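Oxidoreductase, NAD-binding/iron-sulfur cluster-binding protein (Nitratireductor pacificus pht-3B, PDB 6ZXU) is a reductive dehalogenase that carries cobalamin and two [4Fe-4S] clusters and probably uses them to remove halogen substituents from its substrates by reduction. Local coordinates at residues V145-E153 with N168-I179; G157-N168 with R378-Y389. One frame throughout, in Å; residues are numbered along the deposited sequence.

Contact 1 of 2, residues V145-E153 with N168-I179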
loop_
_atom_site.group_PDB
_atom_site.type_symbol
_atom_site.label_atom_id
_atom_site.label_comp_id
_atom_site.label_asym_id
_atom_site.label_seq_id
_atom_site.Cartn_x
_atom_site.Cartn_y
_atom_site.Cartn_z
ATOM N N VAL A 145 1.561 -7.305 21.644
ATOM C CA VAL A 145 1.389 -5.924 21.976
ATOM C C VAL A 145 2.178 -5.129 20.935
ATOM O O VAL A 145 3.291 -5.518 20.574
ATOM C CB VAL A 145 1.927 -5.590 23.371
ATOM C CG1 VAL A 145 1.534 -4.208 23.797
ATOM C CG2 VAL A 145 1.405 -6.612 24.394
ATOM N N PHE A 146 1.581 -4.071 20.426
ATOM C CA PHE A 146 2.250 -3.219 19.445
ATOM C C PHE A 146 1.937 -1.783 19.666
ATOM O O PHE A 146 0.894 -1.436 20.206
ATOM C CB PHE A 146 1.958 -3.642 18.043
ATOM C CG PHE A 146 0.517 -3.527 17.690
ATOM C CD1 PHE A 146 0.012 -2.278 17.278
ATOM C CD2 PHE A 146 -0.307 -4.620 17.700
ATOM C CE1 PHE A 146 -1.307 -2.173 16.902
ATOM C CE2 PHE A 146 -1.671 -4.493 17.384
ATOM C CZ PHE A 146 -2.179 -3.254 17.007
ATOM N N ALA A 147 2.876 -0.917 19.285
ATOM C CA ALA A 147 2.737 0.537 19.404
ATOM C C ALA A 147 2.767 1.090 17.973
ATOM O O ALA A 147 3.462 0.587 17.076
ATOM C CB ALA A 147 3.827 1.172 20.210
ATOM N N VAL A 148 1.997 2.110 17.769
ATOM C CA VAL A 148 2.127 2.928 16.560
ATOM C C VAL A 148 2.541 4.314 17.000
ATOM O O VAL A 148 1.857 4.957 17.802
ATOM C CB VAL A 148 0.780 2.932 15.749
ATOM C CG1 VAL A 148 0.797 3.970 14.598
ATOM C CG2 VAL A 148 0.498 1.569 15.228
ATOM N N GLN A 149 3.572 4.868 16.401
ATOM C CA GLN A 149 3.984 6.243 16.715
ATOM C C GLN A 149 3.004 7.298 16.229
ATOM O O GLN A 149 2.363 7.151 15.211
ATOM C CB GLN A 149 5.398 6.525 16.116
ATOM C CG GLN A 149 5.971 7.815 16.678
ATOM C CD GLN A 149 7.454 8.072 16.442
ATOM O OE1 GLN A 149 8.075 8.874 17.152
ATOM N NE2 GLN A 149 7.996 7.473 15.428
ATOM N N PHE A 150 2.868 8.372 16.995
ATOM C CA PHE A 150 2.114 9.520 16.573
ATOM C C PHE A 150 2.625 9.982 15.248
ATOM O O PHE A 150 3.825 9.912 14.987
ATOM C CB PHE A 150 2.305 10.709 17.568
ATOM C CG PHE A 150 1.366 10.699 18.740
ATOM C CD1 PHE A 150 0.686 9.595 19.088
ATOM C CD2 PHE A 150 1.243 11.830 19.538
ATOM C CE1 PHE A 150 -0.152 9.572 20.194
ATOM C CE2 PHE A 150 0.406 11.822 20.637
ATOM C CZ PHE A 150 -0.289 10.672 20.979
ATOM N N GLY A 151 1.723 10.540 14.447
ATOM C CA GLY A 151 2.125 11.204 13.194
ATOM C C GLY A 151 2.821 12.518 13.436
ATOM O O GLY A 151 2.571 13.207 14.430
ATOM N N ARG A 152 3.659 12.914 12.480
ATOM C CA ARG A 152 4.156 14.273 12.430
ATOM C C ARG A 152 3.011 15.248 12.130
ATOM O O ARG A 152 2.101 14.937 11.344
ATOM C CB ARG A 152 5.178 14.450 11.316
ATOM C CG ARG A 152 6.517 13.802 11.557
ATOM C CD ARG A 152 7.481 14.109 10.396
ATOM N NE ARG A 152 7.728 15.519 10.306
ATOM C CZ ARG A 152 8.062 16.182 9.186
ATOM N NH1 ARG A 152 8.249 15.553 8.050
ATOM N NH2 ARG A 152 8.194 17.484 9.217
ATOM N N GLU A 153 3.040 16.403 12.759
ATOM C CA GLU A 153 2.007 17.401 12.505
ATOM C C GLU A 153 2.648 18.642 11.854
ATOM O O GLU A 153 3.830 18.887 11.983
ATOM C CB GLU A 153 1.302 17.809 13.793
ATOM C CG GLU A 153 0.799 16.646 14.647
ATOM C CD GLU A 153 -0.019 17.121 15.898
ATOM O OE1 GLU A 153 -0.355 18.348 15.945
ATOM O OE2 GLU A 153 -0.384 16.289 16.812
ATOM N N ASN A 168 -4.053 13.470 17.243
ATOM C CA ASN A 168 -3.046 12.438 17.049
ATOM C C ASN A 168 -3.346 11.153 17.763
ATOM O O ASN A 168 -3.205 10.066 17.213
ATOM C CB ASN A 168 -1.683 12.991 17.435
ATOM C CG ASN A 168 -0.603 12.588 16.462
ATOM O OD1 ASN A 168 -0.638 11.500 15.871
ATOM N ND2 ASN A 168 0.324 13.450 16.260
ATOM N N ALA A 169 -3.875 11.241 18.956
ATOM C CA ALA A 169 -4.225 10.029 19.696
ATOM C C ALA A 169 -5.353 9.293 19.072
ATOM O O ALA A 169 -5.343 8.078 18.988
ATOM C CB ALA A 169 -4.578 10.383 21.129
ATOM N N ALA A 170 -6.327 10.016 18.557
ATOM C CA ALA A 170 -7.448 9.381 17.796
ATOM C C ALA A 170 -7.036 8.835 16.418
ATOM O O ALA A 170 -7.397 7.750 16.041
ATOM C CB ALA A 170 -8.584 10.379 17.626
ATOM N N ARG A 171 -6.222 9.594 15.696
ATOM C CA ARG A 171 -5.590 9.127 14.464
ATOM C C ARG A 171 -4.770 7.844 14.715
ATOM O O ARG A 171 -4.896 6.859 14.013
ATOM C CB ARG A 171 -4.716 10.251 13.906
ATOM C CG ARG A 171 -3.824 9.938 12.697
ATOM C CD ARG A 171 -2.462 9.577 13.222
ATOM N NE ARG A 171 -1.382 9.457 12.267
ATOM C CZ ARG A 171 -0.329 8.700 12.486
ATOM N NH1 ARG A 171 -0.167 8.067 13.635
ATOM N NH2 ARG A 171 0.630 8.645 11.593
ATOM N N THR A 172 -3.926 7.882 15.714
ATOM C CA THR A 172 -3.099 6.732 16.013
ATOM C C THR A 172 -3.923 5.576 16.619
ATOM O O THR A 172 -3.678 4.415 16.289
ATOM C CB THR A 172 -1.960 7.174 16.892
ATOM O OG1 THR A 172 -1.313 8.328 16.310
ATOM C CG2 THR A 172 -0.977 6.047 17.066
ATOM N N ASP A 173 -4.907 5.869 17.446
ATOM C CA ASP A 173 -5.868 4.806 17.834
ATOM C C ASP A 173 -6.525 4.119 16.657
ATOM O O ASP A 173 -6.710 2.892 16.652
ATOM C CB ASP A 173 -6.945 5.331 18.809
ATOM C CG ASP A 173 -6.463 5.430 20.246
ATOM O OD1 ASP A 173 -5.372 4.875 20.611
ATOM O OD2 ASP A 173 -7.154 6.098 21.034
ATOM N N MET A 174 -6.975 4.899 15.686
ATOM C CA MET A 174 -7.567 4.299 14.459
ATOM C C MET A 174 -6.642 3.270 13.804
ATOM O O MET A 174 -7.050 2.162 13.421
ATOM C CB MET A 174 -7.918 5.429 13.442
ATOM C CG MET A 174 -8.514 4.915 12.162
ATOM S SD MET A 174 -8.588 6.227 10.868
ATOM C CE MET A 174 -6.807 6.628 10.671
ATOM N N ARG A 175 -5.398 3.644 13.621
ATOM C CA ARG A 175 -4.423 2.743 13.032
ATOM C C ARG A 175 -4.216 1.526 13.937
ATOM O O ARG A 175 -4.079 0.443 13.441
ATOM C CB ARG A 175 -3.135 3.531 12.782
ATOM C CG ARG A 175 -2.019 2.757 12.147
ATOM C CD ARG A 175 -2.308 2.208 10.779
ATOM N NE ARG A 175 -3.090 3.163 9.944
ATOM C CZ ARG A 175 -2.585 4.254 9.364
ATOM N NH1 ARG A 175 -1.291 4.590 9.545
ATOM N NH2 ARG A 175 -3.388 5.079 8.632
ATOM N N CYS A 176 -4.255 1.696 15.272
ATOM C CA CYS A 176 -4.130 0.567 16.216
ATOM C C CYS A 176 -5.294 -0.399 16.140
ATOM O O CYS A 176 -5.099 -1.607 16.089
ATOM C CB CYS A 176 -3.947 1.062 17.614
ATOM S SG CYS A 176 -2.323 1.750 17.885
ATOM N N ALA A 177 -6.502 0.123 15.999
ATOM C CA ALA A 177 -7.664 -0.723 15.841
ATOM C C ALA A 177 -7.610 -1.486 14.564
ATOM O O ALA A 177 -7.937 -2.628 14.487
ATOM C CB ALA A 177 -8.887 0.134 15.884
ATOM N N GLU A 178 -7.221 -0.799 13.502
ATOM C CA GLU A 178 -7.066 -1.426 12.208
ATOM C C GLU A 178 -6.123 -2.615 12.261
ATOM O O GLU A 178 -6.466 -3.732 11.827
ATOM C CB GLU A 178 -6.461 -0.394 11.250
ATOM C CG GLU A 178 -6.241 -0.894 9.829
ATOM C CD GLU A 178 -4.926 -0.348 9.211
ATOM O OE1 GLU A 178 -4.817 0.877 8.908
ATOM O OE2 GLU A 178 -3.945 -1.142 9.026
ATOM N N ILE A 179 -4.909 -2.401 12.752
ATOM C CA ILE A 179 -3.912 -3.466 12.868
ATOM C C ILE A 179 -4.407 -4.588 13.786
ATOM O O ILE A 179 -4.321 -5.756 13.457
ATOM C CB ILE A 179 -2.545 -2.910 13.370
ATOM C CG1 ILE A 179 -2.025 -1.909 12.348
ATOM C CG2 ILE A 179 -1.588 -4.054 13.644
ATOM C CD1 ILE A 179 -0.765 -1.203 12.770
#

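Contact 2 of 2, residues G157-N168 with R378-Y389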
loop_
_atom_site.group_PDB
_atom_site.type_symbol
_atom_site.label_atom_id
_atom_site.label_comp_id
_atom_site.label_asym_id
_atom_site.label_seq_id
_atom_site.Cartn_x
_atom_site.Cartn_y
_atom_site.Cartn_z
ATOM N N GLY A 157 1.075 27.787 11.872
ATOM C CA GLY A 157 1.006 28.654 10.718
ATOM C C GLY A 157 1.126 27.952 9.379
ATOM O O GLY A 157 0.917 28.592 8.361
ATOM N N GLU A 158 1.436 26.633 9.357
ATOM C CA GLU A 158 1.428 25.895 8.108
ATOM C C GLU A 158 0.004 25.547 7.735
ATOM O O GLU A 158 -0.867 25.396 8.575
ATOM C CB GLU A 158 2.296 24.626 8.189
ATOM C CG GLU A 158 3.757 24.851 8.466
ATOM C CD GLU A 158 4.635 23.620 8.079
ATOM O OE1 GLU A 158 4.387 22.472 8.612
ATOM O OE2 GLU A 158 5.624 23.832 7.290
ATOM N N ALA A 159 -0.209 25.387 6.442
ATOM C CA ALA A 159 -1.523 25.033 5.951
ATOM C C ALA A 159 -1.948 23.668 6.563
ATOM O O ALA A 159 -1.151 22.704 6.651
ATOM C CB ALA A 159 -1.522 24.986 4.437
ATOM N N GLY A 160 -3.189 23.633 7.041
ATOM C CA GLY A 160 -3.756 22.435 7.658
ATOM C C GLY A 160 -3.420 22.159 9.108
ATOM O O GLY A 160 -3.914 21.144 9.667
ATOM N N ALA A 161 -2.672 23.042 9.761
ATOM C CA ALA A 161 -2.386 22.831 11.167
ATOM C C ALA A 161 -3.686 22.676 12.026
ATOM O O ALA A 161 -3.782 21.763 12.884
ATOM C CB ALA A 161 -1.454 23.903 11.674
ATOM N N GLU A 162 -4.687 23.524 11.771
ATOM C CA GLU A 162 -5.994 23.459 12.440
ATOM C C GLU A 162 -6.744 22.167 12.149
ATOM O O GLU A 162 -7.557 21.701 12.980
ATOM C CB GLU A 162 -6.897 24.681 11.987
ATOM N N TRP A 163 -6.524 21.570 10.975
ATOM C CA TRP A 163 -7.179 20.307 10.670
ATOM C C TRP A 163 -6.672 19.148 11.545
ATOM O O TRP A 163 -7.387 18.210 11.816
ATOM C CB TRP A 163 -6.956 19.916 9.237
ATOM C CG TRP A 163 -7.461 20.874 8.184
ATOM C CD1 TRP A 163 -8.115 22.052 8.390
ATOM C CD2 TRP A 163 -7.380 20.696 6.774
ATOM N NE1 TRP A 163 -8.424 22.626 7.196
ATOM C CE2 TRP A 163 -7.977 21.820 6.181
ATOM C CE3 TRP A 163 -6.784 19.741 5.945
ATOM C CZ2 TRP A 163 -8.002 22.008 4.784
ATOM C CZ3 TRP A 163 -6.857 19.894 4.542
ATOM C CH2 TRP A 163 -7.485 21.019 3.985
ATOM N N ILE A 164 -5.429 19.234 11.986
ATOM C CA ILE A 164 -4.690 18.101 12.528
ATOM C C ILE A 164 -4.411 18.214 14.014
ATOM O O ILE A 164 -4.401 17.196 14.707
ATOM C CB ILE A 164 -3.351 17.942 11.726
ATOM C CG1 ILE A 164 -3.648 17.395 10.353
ATOM C CG2 ILE A 164 -2.332 17.063 12.419
ATOM C CD1 ILE A 164 -2.556 17.647 9.340
ATOM N N ARG A 165 -4.217 19.428 14.489
ATOM C CA ARG A 165 -3.866 19.661 15.910
ATOM C C ARG A 165 -4.842 19.039 16.883
ATOM O O ARG A 165 -6.047 19.157 16.691
ATOM C CB ARG A 165 -3.742 21.165 16.189
ATOM C CG ARG A 165 -2.956 21.443 17.471
ATOM C CD ARG A 165 -2.037 22.645 17.281
ATOM N NE ARG A 165 -0.902 22.368 16.353
ATOM C CZ ARG A 165 -0.187 23.307 15.692
ATOM N NH1 ARG A 165 -0.449 24.634 15.845
ATOM N NH2 ARG A 165 0.800 22.907 14.851
ATOM N N GLY A 166 -4.323 18.283 17.838
ATOM C CA GLY A 166 -5.149 17.620 18.790
ATOM C C GLY A 166 -5.786 16.306 18.350
ATOM O O GLY A 166 -6.543 15.725 19.111
ATOM N N THR A 167 -5.497 15.812 17.142
ATOM C CA THR A 167 -6.133 14.598 16.647
ATOM C C THR A 167 -5.198 13.358 16.653
ATOM O O THR A 167 -5.597 12.311 16.220
ATOM C CB THR A 167 -6.612 14.776 15.194
ATOM O OG1 THR A 167 -5.463 14.905 14.336
ATOM C CG2 THR A 167 -7.510 16.002 15.065
ATOM N N ASN A 168 -4.053 13.470 17.243
ATOM C CA ASN A 168 -3.046 12.438 17.049
ATOM C C ASN A 168 -3.346 11.153 17.763
ATOM O O ASN A 168 -3.205 10.066 17.213
ATOM C CB ASN A 168 -1.683 12.991 17.435
ATOM C CG ASN A 168 -0.603 12.588 16.462
ATOM O OD1 ASN A 168 -0.638 11.500 15.871
ATOM N ND2 ASN A 168 0.324 13.450 16.260
ATOM N N ARG A 378 -2.398 27.012 -0.768
ATOM C CA ARG A 378 -2.378 26.552 0.613
ATOM C C ARG A 378 -3.291 25.330 0.823
ATOM O O ARG A 378 -2.955 24.480 1.599
ATOM C CB ARG A 378 -2.826 27.680 1.560
ATOM C CG ARG A 378 -1.892 28.850 1.598
ATOM C CD ARG A 378 -0.839 28.738 2.667
ATOM N NE ARG A 378 -1.448 28.737 4.018
ATOM C CZ ARG A 378 -0.749 28.653 5.161
ATOM N NH1 ARG A 378 0.573 28.575 5.150
ATOM N NH2 ARG A 378 -1.394 28.563 6.333
ATOM N N ASN A 379 -4.432 25.249 0.130
ATOM C CA ASN A 379 -5.323 24.110 0.197
ATOM C C ASN A 379 -4.554 22.841 -0.296
ATOM O O ASN A 379 -4.696 21.810 0.322
ATOM C CB ASN A 379 -6.579 24.286 -0.613
ATOM C CG ASN A 379 -7.490 25.390 -0.075
ATOM O OD1 ASN A 379 -7.243 25.959 1.021
ATOM N ND2 ASN A 379 -8.551 25.659 -0.822
ATOM N N ALA A 380 -3.743 22.988 -1.332
ATOM C CA ALA A 380 -2.923 21.893 -1.791
ATOM C C ALA A 380 -1.926 21.433 -0.766
ATOM O O ALA A 380 -1.861 20.250 -0.474
ATOM C CB ALA A 380 -2.271 22.221 -3.081
ATOM N N GLU A 381 -1.263 22.346 -0.110
ATOM C CA GLU A 381 -0.311 22.007 0.915
ATOM C C GLU A 381 -0.982 21.378 2.134
ATOM O O GLU A 381 -0.399 20.498 2.738
ATOM C CB GLU A 381 0.458 23.266 1.395
ATOM C CG GLU A 381 1.323 23.946 0.374
ATOM C CD GLU A 381 2.033 25.220 0.961
ATOM O OE1 GLU A 381 3.060 25.573 0.348
ATOM O OE2 GLU A 381 1.589 25.807 2.042
ATOM N N ALA A 382 -2.176 21.834 2.502
ATOM C CA ALA A 382 -2.929 21.262 3.608
ATOM C C ALA A 382 -3.325 19.809 3.326
ATOM O O ALA A 382 -3.148 18.976 4.137
ATOM C CB ALA A 382 -4.179 22.091 3.956
ATOM N N ILE A 383 -3.812 19.548 2.136
ATOM C CA ILE A 383 -4.208 18.237 1.693
ATOM C C ILE A 383 -2.991 17.297 1.644
ATOM O O ILE A 383 -3.070 16.179 2.112
ATOM C CB ILE A 383 -4.913 18.354 0.317
ATOM C CG1 ILE A 383 -6.345 18.891 0.466
ATOM C CG2 ILE A 383 -4.976 17.005 -0.392
ATOM C CD1 ILE A 383 -7.290 17.982 1.205
ATOM N N LYS A 384 -1.880 17.754 1.130
ATOM C CA LYS A 384 -0.667 16.986 1.174
ATOM C C LYS A 384 -0.191 16.663 2.594
ATOM O O LYS A 384 0.041 15.513 2.911
ATOM C CB LYS A 384 0.434 17.611 0.356
ATOM C CG LYS A 384 0.098 17.713 -1.099
ATOM C CD LYS A 384 1.236 18.332 -1.886
ATOM C CE LYS A 384 0.893 18.397 -3.346
ATOM N NZ LYS A 384 2.043 18.924 -4.085
ATOM N N ALA A 385 -0.123 17.650 3.451
ATOM C CA ALA A 385 0.239 17.454 4.841
ATOM C C ALA A 385 -0.721 16.442 5.498
ATOM O O ALA A 385 -0.265 15.556 6.278
ATOM C CB ALA A 385 0.193 18.783 5.600
ATOM N N LEU A 386 -1.988 16.528 5.194
ATOM C CA LEU A 386 -2.973 15.649 5.726
ATOM C C LEU A 386 -2.727 14.228 5.287
ATOM O O LEU A 386 -2.689 13.290 6.123
ATOM C CB LEU A 386 -4.357 16.116 5.353
ATOM C CG LEU A 386 -5.523 15.344 5.870
ATOM C CD1 LEU A 386 -5.440 15.294 7.397
ATOM C CD2 LEU A 386 -6.890 15.886 5.446
ATOM N N GLY A 387 -2.462 14.023 4.024
ATOM C CA GLY A 387 -2.158 12.647 3.535
ATOM C C GLY A 387 -0.901 12.074 4.184
ATOM O O GLY A 387 -0.922 10.925 4.591
ATOM N N TYR A 388 0.144 12.874 4.375
ATOM C CA TYR A 388 1.404 12.380 4.983
ATOM C C TYR A 388 1.216 12.054 6.454
ATOM O O TYR A 388 1.581 10.980 6.917
ATOM C CB TYR A 388 2.554 13.333 4.725
ATOM C CG TYR A 388 2.900 13.425 3.252
ATOM C CD1 TYR A 388 3.308 12.281 2.524
ATOM C CD2 TYR A 388 2.871 14.612 2.584
ATOM C CE1 TYR A 388 3.597 12.360 1.195
ATOM C CE2 TYR A 388 3.202 14.705 1.219
ATOM C CZ TYR A 388 3.548 13.586 0.536
ATOM O OH TYR A 388 3.883 13.630 -0.811
ATOM N N TYR A 389 0.429 12.874 7.129
ATOM C CA TYR A 389 0.061 12.634 8.510
ATOM C C TYR A 389 -0.635 11.325 8.725
ATOM O O TYR A 389 -0.436 10.655 9.745
ATOM C CB TYR A 389 -0.866 13.789 9.006
ATOM C CG TYR A 389 -1.473 13.605 10.347
ATOM C CD1 TYR A 389 -0.699 13.594 11.538
ATOM C CD2 TYR A 389 -2.833 13.504 10.481
ATOM C CE1 TYR A 389 -1.302 13.504 12.803
ATOM C CE2 TYR A 389 -3.434 13.442 11.735
ATOM C CZ TYR A 389 -2.638 13.434 12.889
ATOM O OH TYR A 389 -3.276 13.343 14.081
HETATM O O HOH W 1 1.196 22.312 5.223
HETATM O O HOH W 2 2.014 24.984 4.590
#

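Contact 1 of 2, residues V145-E153 with N168-I179
V148 and F146 of strand 142-149 pack on T172, C176 and I179 of helix 168-190, while N168 at the start of that helix grips the loop after the strand, which is an inner member of a four-stranded antiparallel sheet. Strand and helix run in largely opposed directions, 140° apart, with their axes 8.5 Å apart at closest approach. N168 turns its amide to the loop. G151 N donates to a lone pair of N168 OD1 at 2.9 Å, and N168 ND2 returns a nearly straight bond to G151 O, also 2.9 Å, so one glycine's NH and CO are both paired with the amide. N168 ND2 also reaches the anti lone pair of E153 OE2 at 3.0 Å, and together these bonds fix which way the amide is flipped. The amide is stacked on the F150 ring, planes 18° apart, with N168 CB over the ring face. One turn on along the helix, the R171 chain bends at chi2 to bring R171 NH1 within 3.1 Å of Q149 O, in the carbonyl plane; NH1 also donates to T172 OG1, which itself donates to N168 O. R175, by contrast, sends its charged end to E458 of helix 445-469.

V148 spreads its two methyls along the helix: V148 CG1 lies 3.7 Å from T172 CG2 and also touches R175 CG, while CG2 meets C176 SG and I179 CD1. F146 points into the same layer with CG set between its backbone N and carbonyl carbon (chi1 63°). I179 CG2 sits over one face, 3.8 Å from the centroid of the F146 ring, in a CH-pi contact. At the ring's edge, F146 CZ comes to 3.5 Å from C176 O.

Contact 2 of 2, residues G157-N168 with R378-Y389
With CG of Y389 anti to its own N (chi1 172°) and OG1 of T167 turned between N and carbonyl carbon (chi1 68°), the two hydroxyls meet where a loop holding the short helix 161-164 between two type II turns packs along helix 376-390. Y389 OH donates to T167 OG1 at 2.7 Å, and OG1 passes its own hydrogen to I164 O, a short relay that pins the phenol to the second turn. I164 CG2 lies above the centre of the Y389 ring, 3.6 Å from its centroid. A phenylalanine in place of this tyrosine would probably leave T167 OG1 without its donor and the ring held to the turn by packing alone.

Two turns back along the helix, A382 CB sits over the six-membered ring of W163, 3.7 Å from the centroid, while I383 CD1 touches the indole edge and L386 CD2 packs against CE3; W163 NE1 is bonded to G370 O. The backbones come nearest at G160, its CA 4.3 Å from A382 CA. A159 CB rests against R378 O, and a water links A159 N to E381 OE2. At the outer end the R378 chain, bent twice, lays its guanidinium over A159 N and points end-on at one carbonyl: R378 NH1 and NH2 both donate to G157 O, at 3.2 and 3.1 Å.

From the N terminus, the chain leaves the first sheet at the end of strand 142-149, and contact 1 closes a short loop, 14 residues long, by bringing helix 168-190 back onto that strand. The loop itself, with helix 161-164, is what contact 2 engages, across 209 residues, by pairing it with helix 376-390, which leads into edge strand 394-399 of a second sheet with the same 1-2-4-3 order. The segments alternate, so the two closures cross and share N168. They also touch directly: R171 NH2 probably bonds Y389 O, and R152 O packs on Y389 CD1. Together the contacts tie the first sheet and helix 168-190, through the loop between them, to helix 376-390, away from the cofactors.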